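Long-range contacts in 3-oxo-tetronate kinase (Salmonella typhimurium, PDB 3DQQ), which probably catalyses the ATP-dependent phosphorylation of 3-oxo-tetronate to 3-oxo-tetronate 4-phosphate: residues A[9-14]-A[52-57]; A[86-91]-A[114-119]; A[27-32]-A[46-51]. All blocks are in the same frame, centred on the assembly; numbering follows the deposited sequence.

The three contacts lie in the sugar-binding N-terminal domain. Interaction 3 pairs strands 29-33 and 46-50, and its chain segments are nested inside the loop closed by interaction 1. The two join directly, with probable hydrogen bonds from Ala9 N to Ile49 O (2.9 Å) and from Leu51 N to Ala9 O (3.0 Å). Interaction 2 follows later in the chain and meets interaction 1 where Arg54 CD packs on Asp89 CB at 4.0 Å; its nearest atoms stay about 11 Å from interaction 3. Toward the probable ATP site, the Lys52 side chain of interaction 1 comes within about 8 Å of that of Glu363, whereas interaction 2 lies away from it.

Interaction 1 of 3, residues A[9-14]-A[52-57]; sequences ADDFTG and KTRSCP
Arg54 NH1 is shared by two consecutive aspartates, Asp10 and Asp11, in a salt-bridge network built on loops that follow the parallel strands 5-9 and 46-50 of the N-terminal domain. The guanidinium takes Asp10 side-on, with one nitrogen for each carboxylate oxygen. NH1 reaches OD1 of Asp10 at 2.9 Å, in the guanidinium plane and on the syn side of the carboxylate, with a fairly straight N-H...O angle of 164°. The second bond, from Arg54 NE to Asp10 OD2 (3.0 Å), is more bent and comes from above the carboxylate plane; the two flat groups are turned 46° from each other. Asp11 approaches differently: its carboxylate is stacked on one face of the guanidinium with the planes 21° apart, and OD2 lies 3.2 Å from NH1. No N-H points at that oxygen, so this second pair rests on charge alone. Arg54 CG stands opposite the backbone N, and the bend at chi3 brings the guanidinium across Asp10, its NE and NH1 edge to the carboxylate; the aliphatic part meets the same group, with CB 3.5 Å from Asp10 OD2.

The backbones are linked more loosely. Asp10 O accepts two weak bonds, from Thr53 N at 3.4 Å and from Arg54 N at 3.1 Å. Asn95, through ND2, binds the carbonyls of Thr53 and Cys56 and so ties down the loop before helix 58-74. The Lys52 side chain lies about 8 Å from that of Glu363, a probable ATP-binding residue. Asp11 has a further task as the N-cap of helix 12-24. While OD2 faces the arginine, its other carboxylate oxygen, OD1, accepts the capping bond from Gly14 N on the syn side.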
# COMPACT_ATOMS: atom_id res chain seq x y z
N ALA A 9 -6.44 -24.83 -10.87
CA ALA A 9 -5.64 -23.59 -10.70
C ALA A 9 -5.72 -23.12 -9.24
O ALA A 9 -6.80 -23.16 -8.65
CB ALA A 9 -6.12 -22.49 -11.64
N ASP A 10 -4.59 -22.70 -8.67
CA ASP A 10 -4.50 -22.39 -7.26
C ASP A 10 -4.98 -21.00 -6.86
O ASP A 10 -4.76 -20.60 -5.69
CB ASP A 10 -3.07 -22.61 -6.74
CG ASP A 10 -2.03 -21.54 -7.21
OD1 ASP A 10 -2.29 -20.76 -8.17
OD2 ASP A 10 -0.92 -21.51 -6.60
N ASP A 11 -5.61 -20.28 -7.78
CA ASP A 11 -6.12 -18.94 -7.49
C ASP A 11 -7.01 -18.45 -8.61
O ASP A 11 -7.12 -19.07 -9.66
CB ASP A 11 -4.99 -17.95 -7.21
CG ASP A 11 -4.48 -17.17 -8.47
OD1 ASP A 11 -4.83 -17.53 -9.63
OD2 ASP A 11 -3.67 -16.18 -8.32
N PHE A 12 -7.60 -17.29 -8.42
CA PHE A 12 -8.60 -16.80 -9.32
C PHE A 12 -7.99 -16.04 -10.49
O PHE A 12 -8.31 -16.29 -11.61
CB PHE A 12 -9.59 -15.92 -8.57
CG PHE A 12 -10.70 -15.41 -9.41
CD1 PHE A 12 -11.90 -16.11 -9.49
CD2 PHE A 12 -10.53 -14.25 -10.15
CE1 PHE A 12 -12.91 -15.66 -10.30
CE2 PHE A 12 -11.54 -13.77 -10.96
CZ PHE A 12 -12.73 -14.48 -11.05
N THR A 13 -7.14 -15.07 -10.24
CA THR A 13 -6.52 -14.34 -11.33
C THR A 13 -5.73 -15.22 -12.31
O THR A 13 -5.79 -15.03 -13.50
CB THR A 13 -5.62 -13.28 -10.72
OG1 THR A 13 -6.49 -12.28 -10.20
CG2 THR A 13 -4.61 -12.64 -11.73
N GLY A 14 -4.98 -16.18 -11.78
CA GLY A 14 -4.30 -17.14 -12.61
C GLY A 14 -5.22 -18.13 -13.28
O GLY A 14 -4.88 -18.60 -14.35
N LYS A 52 -8.99 -21.69 -4.00
CA LYS A 52 -8.17 -20.80 -3.15
C LYS A 52 -7.17 -21.63 -2.35
O LYS A 52 -7.24 -21.73 -1.14
CB LYS A 52 -9.03 -19.94 -2.24
CG LYS A 52 -10.04 -19.09 -3.07
CD LYS A 52 -10.95 -18.17 -2.20
CE LYS A 52 -12.19 -17.66 -2.98
NZ LYS A 52 -13.47 -18.10 -2.27
N THR A 53 -6.22 -22.20 -3.07
CA THR A 53 -5.37 -23.19 -2.49
C THR A 53 -3.89 -22.79 -2.57
O THR A 53 -3.04 -23.54 -2.18
CB THR A 53 -5.65 -24.53 -3.19
OG1 THR A 53 -5.59 -24.33 -4.60
CG2 THR A 53 -7.07 -25.08 -2.80
N ARG A 54 -3.56 -21.60 -3.03
CA ARG A 54 -2.16 -21.20 -3.03
C ARG A 54 -1.51 -21.13 -1.65
O ARG A 54 -0.40 -21.61 -1.50
CB ARG A 54 -1.98 -19.89 -3.73
CG ARG A 54 -0.56 -19.45 -3.75
CD ARG A 54 -0.36 -18.28 -4.67
NE ARG A 54 -0.78 -18.61 -6.01
CZ ARG A 54 -0.73 -17.78 -7.03
NH1 ARG A 54 -1.11 -18.16 -8.22
NH2 ARG A 54 -0.27 -16.57 -6.86
N SER A 55 -2.20 -20.57 -0.65
CA SER A 55 -1.63 -20.37 0.71
C SER A 55 -2.31 -21.02 1.89
O SER A 55 -1.79 -20.94 2.98
CB SER A 55 -1.58 -18.90 1.06
OG SER A 55 -0.98 -18.18 0.02
N CYS A 56 -3.46 -21.64 1.71
CA CYS A 56 -4.09 -22.33 2.81
C CYS A 56 -3.25 -23.57 3.22
O CYS A 56 -2.30 -23.95 2.54
CB CYS A 56 -5.46 -22.77 2.34
SG CYS A 56 -5.30 -24.00 1.08
N PRO A 57 -3.61 -24.21 4.33
CA PRO A 57 -2.88 -25.41 4.71
C PRO A 57 -2.88 -26.48 3.62
O PRO A 57 -3.87 -26.60 2.86
CB PRO A 57 -3.65 -25.93 5.94
CG PRO A 57 -4.42 -24.77 6.44
CD PRO A 57 -4.69 -23.88 5.27

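Interaction 2 of 3, residues A[86-91]-A[114-119]; sequences STFDST and ISPALP
Ser86 and Pro116 supply the polar link between two loops that follow parallel strands 79-83 and 112-115, within the alpha/beta sugar-binding domain. Ser86 OG donates to Pro116 O at 2.7 Å. The hydroxyl approaches with a C=O...O angle of 151° and stands 29° off the carbonyl plane, so it meets the oxygen from a tilted direction. This one side-chain bond is the hydrogen bond that joins the two segments, and it falls where the backbones come together, the CA atoms of Ser86 and Pro116 being 4.7 Å apart.

Two van der Waals contacts flank this bond. Pro116 CB lies 3.6 Å from Ser86 O, and Leu118 brings its CB to 3.9 Å from Ser86 OG. The serine hydroxyl therefore has a carbonyl before it and a leucine methylene beside it.

Apolar packing of the Phe88 side chain makes up the rest. The ring reaches Ile114 of strand 112-115, where CE1 touches Ile114 CG2 at 3.9 Å, and its CD1 lies 4.3 Å from Pro116 CG; both partners approach obliquely. Ile114 CG2 is the branch placed anti to the backbone nitrogen (CG1 chi1 -70°), and the two side chains cross at about a right angle. Tyr84 adds a T-shaped contact to the phenyl ring, and Leu155 and Leu158 of helix 155-160 together with Ile96 of helix 96-106 also line it. Neighbouring Thr87 packs on Ile325 of the second subunit.

Phe88 has positive phi and psi, the left-handed helical region. Two residues on, Ser90 OG, which also pairs with Gln162 OE1, donates back to Phe88 O at 2.8 Å.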
# COMPACT_ATOMS: atom_id res chain seq x y z
N SER A 86 3.57 -18.53 -11.82
CA SER A 86 4.77 -18.49 -12.60
C SER A 86 6.07 -18.21 -11.84
O SER A 86 7.16 -18.49 -12.34
CB SER A 86 4.62 -17.36 -13.56
OG SER A 86 5.23 -17.78 -14.72
N THR A 87 5.95 -17.56 -10.70
CA THR A 87 7.08 -17.36 -9.81
C THR A 87 7.10 -18.43 -8.68
O THR A 87 7.77 -18.26 -7.64
CB THR A 87 7.02 -15.94 -9.24
OG1 THR A 87 5.77 -15.74 -8.58
CG2 THR A 87 7.13 -14.90 -10.32
N PHE A 88 6.37 -19.53 -8.87
CA PHE A 88 6.47 -20.75 -8.04
C PHE A 88 6.10 -20.51 -6.59
O PHE A 88 6.67 -21.10 -5.64
CB PHE A 88 7.87 -21.36 -8.18
CG PHE A 88 7.90 -22.85 -8.04
CD1 PHE A 88 7.37 -23.64 -9.01
CD2 PHE A 88 8.45 -23.44 -6.93
CE1 PHE A 88 7.35 -25.00 -8.85
CE2 PHE A 88 8.44 -24.80 -6.79
CZ PHE A 88 7.91 -25.58 -7.75
N ASP A 89 5.14 -19.62 -6.43
CA ASP A 89 4.77 -19.11 -5.13
C ASP A 89 4.36 -20.29 -4.26
O ASP A 89 3.39 -21.02 -4.60
CB ASP A 89 3.63 -18.11 -5.25
CG ASP A 89 4.02 -16.85 -6.03
OD1 ASP A 89 4.68 -17.00 -7.07
OD2 ASP A 89 3.67 -15.72 -5.61
N SER A 90 5.12 -20.49 -3.19
CA SER A 90 4.95 -21.61 -2.27
C SER A 90 5.93 -21.43 -1.14
O SER A 90 6.69 -20.46 -1.13
CB SER A 90 5.26 -22.92 -2.96
OG SER A 90 6.55 -22.86 -3.52
N THR A 91 5.90 -22.32 -0.16
CA THR A 91 6.91 -22.33 0.89
C THR A 91 7.34 -23.78 1.01
O THR A 91 6.87 -24.63 0.24
CB THR A 91 6.37 -21.84 2.26
OG1 THR A 91 5.65 -22.91 2.89
CG2 THR A 91 5.48 -20.57 2.16
N ILE A 114 7.26 -29.96 -14.54
CA ILE A 114 7.06 -28.68 -13.86
C ILE A 114 7.51 -27.63 -14.83
O ILE A 114 8.69 -27.61 -15.16
CB ILE A 114 7.95 -28.59 -12.59
CG1 ILE A 114 7.45 -29.55 -11.53
CG2 ILE A 114 7.97 -27.17 -12.00
CD1 ILE A 114 8.43 -29.81 -10.44
N SER A 115 6.60 -26.76 -15.30
CA SER A 115 6.94 -25.74 -16.30
C SER A 115 6.36 -24.36 -16.00
O SER A 115 5.34 -23.97 -16.55
CB SER A 115 6.44 -26.20 -17.65
OG SER A 115 7.01 -25.41 -18.69
N PRO A 116 7.03 -23.59 -15.14
CA PRO A 116 6.53 -22.26 -14.75
C PRO A 116 6.68 -21.14 -15.78
O PRO A 116 5.93 -20.18 -15.73
CB PRO A 116 7.37 -21.91 -13.55
CG PRO A 116 8.13 -23.10 -13.23
CD PRO A 116 8.26 -23.92 -14.44
N ALA A 117 7.61 -21.26 -16.70
CA ALA A 117 7.94 -20.12 -17.55
C ALA A 117 6.74 -19.50 -18.22
O ALA A 117 5.84 -20.19 -18.64
CB ALA A 117 8.94 -20.52 -18.61
N LEU A 118 6.76 -18.18 -18.32
CA LEU A 118 5.95 -17.42 -19.25
C LEU A 118 6.79 -16.22 -19.81
O LEU A 118 6.71 -15.07 -19.32
CB LEU A 118 4.72 -16.96 -18.49
CG LEU A 118 3.67 -16.21 -19.28
CD1 LEU A 118 3.10 -17.05 -20.43
CD2 LEU A 118 2.62 -15.74 -18.23
N PRO A 119 7.67 -16.50 -20.77
CA PRO A 119 8.60 -15.49 -21.30
C PRO A 119 8.00 -14.12 -21.67
O PRO A 119 8.59 -13.08 -21.39
CB PRO A 119 9.17 -16.16 -22.54
CG PRO A 119 9.18 -17.59 -22.19
CD PRO A 119 7.91 -17.81 -21.37

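Interaction 3 of 3, residues A[27-32]-A[46-51]; sequences MPTVQI and AVVISL
Residues 29-32 and 46-49 pair in register as neighbouring parallel strands of the N-terminal domain's sheet, their axes 4.7 Å apart and inclined at 19°. The ladder opens with Ala46 N bound to Pro28 O at 3.2 Å and closes with Ser50 N bound to Ile32 O at 3.0 Å. Between them Val30 and Ile32 each use their N-H, to Ala46 O and Val48 O, and Val30 O receives Val48 N. Auxiliary CA-H...O contacts fill in the ladder, such as Gln31 CA to Val48 O at 3.3 Å. Strand 5-9 binds the far edge of 46-50, whereas strand 376-382 runs antiparallel along 29-33, with backbone bonds from Gln31 to Phe377 and from Thr29 to Ile379. This is consistent with a position where the sugar-binding and nucleotide-binding domains meet.

The face bearing Thr29, Gln31, Ala46 and Val48 looks toward helix 12-24. There the Thr29 methyl, CG2, meets Val48 CG2 at 3.8 Å; it stands anti to the threonine nitrogen, while OG1, on the other branch, donates to Met27 O from above the carbonyl plane (2.8 Å). Met27 bends at chi3 and lays SD 4.0 Å from Ala46 CB. Gln31, extended along its chain, passes NE2 near Ser50 CB, but its amide is bonded to Asn33 OD1.

On the reverse face, Ile49 reaches Ala68 and Leu72 of helix 58-74, and Ile32 CD1 packs on Val47 CG1 at 4.0 Å.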
# COMPACT_ATOMS: atom_id res chain seq x y z
N MET A 27 -8.78 -22.82 -28.03
CA MET A 27 -9.50 -23.82 -27.26
C MET A 27 -10.55 -23.07 -26.40
O MET A 27 -10.20 -22.35 -25.45
CB MET A 27 -8.49 -24.63 -26.44
CG MET A 27 -9.02 -25.94 -25.83
SD MET A 27 -7.68 -26.89 -25.03
CE MET A 27 -6.62 -27.03 -26.44
N PRO A 28 -11.83 -23.19 -26.78
CA PRO A 28 -12.96 -22.70 -26.01
C PRO A 28 -12.93 -23.21 -24.59
O PRO A 28 -12.74 -24.37 -24.39
CB PRO A 28 -14.15 -23.33 -26.73
CG PRO A 28 -13.73 -23.41 -28.06
CD PRO A 28 -12.29 -23.82 -28.02
N THR A 29 -13.16 -22.35 -23.63
CA THR A 29 -12.87 -22.67 -22.24
C THR A 29 -13.88 -22.03 -21.30
O THR A 29 -14.14 -20.85 -21.40
CB THR A 29 -11.47 -22.14 -21.87
OG1 THR A 29 -10.51 -22.73 -22.74
CG2 THR A 29 -11.14 -22.44 -20.41
N VAL A 30 -14.42 -22.80 -20.38
CA VAL A 30 -15.22 -22.28 -19.30
C VAL A 30 -14.36 -22.28 -18.03
O VAL A 30 -13.61 -23.21 -17.82
CB VAL A 30 -16.40 -23.19 -19.06
CG1 VAL A 30 -16.96 -22.89 -17.67
CG2 VAL A 30 -17.42 -23.06 -20.19
N GLN A 31 -14.43 -21.23 -17.22
CA GLN A 31 -13.86 -21.26 -15.88
C GLN A 31 -14.97 -21.48 -14.91
O GLN A 31 -15.98 -20.81 -15.02
CB GLN A 31 -13.18 -19.96 -15.54
CG GLN A 31 -12.64 -19.81 -14.08
CD GLN A 31 -11.85 -18.49 -13.89
OE1 GLN A 31 -11.35 -17.92 -14.85
NE2 GLN A 31 -11.76 -18.00 -12.64
N ILE A 32 -14.80 -22.40 -13.96
CA ILE A 32 -15.76 -22.60 -12.88
C ILE A 32 -15.07 -22.28 -11.57
O ILE A 32 -13.99 -22.77 -11.34
CB ILE A 32 -16.28 -24.05 -12.79
CG1 ILE A 32 -16.92 -24.45 -14.12
CG2 ILE A 32 -17.24 -24.20 -11.58
CD1 ILE A 32 -17.43 -25.93 -14.21
N ALA A 46 -11.96 -27.08 -22.82
CA ALA A 46 -11.17 -27.03 -21.60
C ALA A 46 -12.07 -26.49 -20.49
O ALA A 46 -12.95 -25.70 -20.75
CB ALA A 46 -9.96 -26.16 -21.78
N VAL A 47 -11.87 -26.97 -19.27
CA VAL A 47 -12.45 -26.38 -18.09
C VAL A 47 -11.35 -25.99 -17.13
O VAL A 47 -10.50 -26.79 -16.84
CB VAL A 47 -13.44 -27.33 -17.40
CG1 VAL A 47 -14.02 -26.66 -16.15
CG2 VAL A 47 -14.54 -27.68 -18.32
N VAL A 48 -11.36 -24.77 -16.63
CA VAL A 48 -10.39 -24.35 -15.65
C VAL A 48 -11.14 -24.21 -14.34
O VAL A 48 -12.02 -23.39 -14.23
CB VAL A 48 -9.74 -23.01 -16.04
CG1 VAL A 48 -8.86 -22.53 -14.92
CG2 VAL A 48 -9.00 -23.15 -17.36
N ILE A 49 -10.82 -25.06 -13.36
CA ILE A 49 -11.40 -24.95 -12.03
C ILE A 49 -10.51 -24.08 -11.16
O ILE A 49 -9.33 -24.37 -10.96
CB ILE A 49 -11.53 -26.32 -11.37
CG1 ILE A 49 -12.47 -27.22 -12.17
CG2 ILE A 49 -12.00 -26.18 -9.91
CD1 ILE A 49 -12.21 -28.68 -11.94
N SER A 50 -11.08 -23.01 -10.61
CA SER A 50 -10.37 -22.07 -9.73
C SER A 50 -10.58 -22.34 -8.24
O SER A 50 -11.68 -22.32 -7.78
CB SER A 50 -10.89 -20.67 -10.00
OG SER A 50 -9.94 -19.75 -9.50
N LEU A 51 -9.51 -22.58 -7.50
CA LEU A 51 -9.54 -22.86 -6.08
C LEU A 51 -8.77 -21.78 -5.32
O LEU A 51 -8.02 -21.03 -5.91
CB LEU A 51 -8.86 -24.19 -5.83
CG LEU A 51 -9.48 -25.41 -6.52
CD1 LEU A 51 -8.67 -26.73 -6.23
CD2 LEU A 51 -10.94 -25.55 -6.14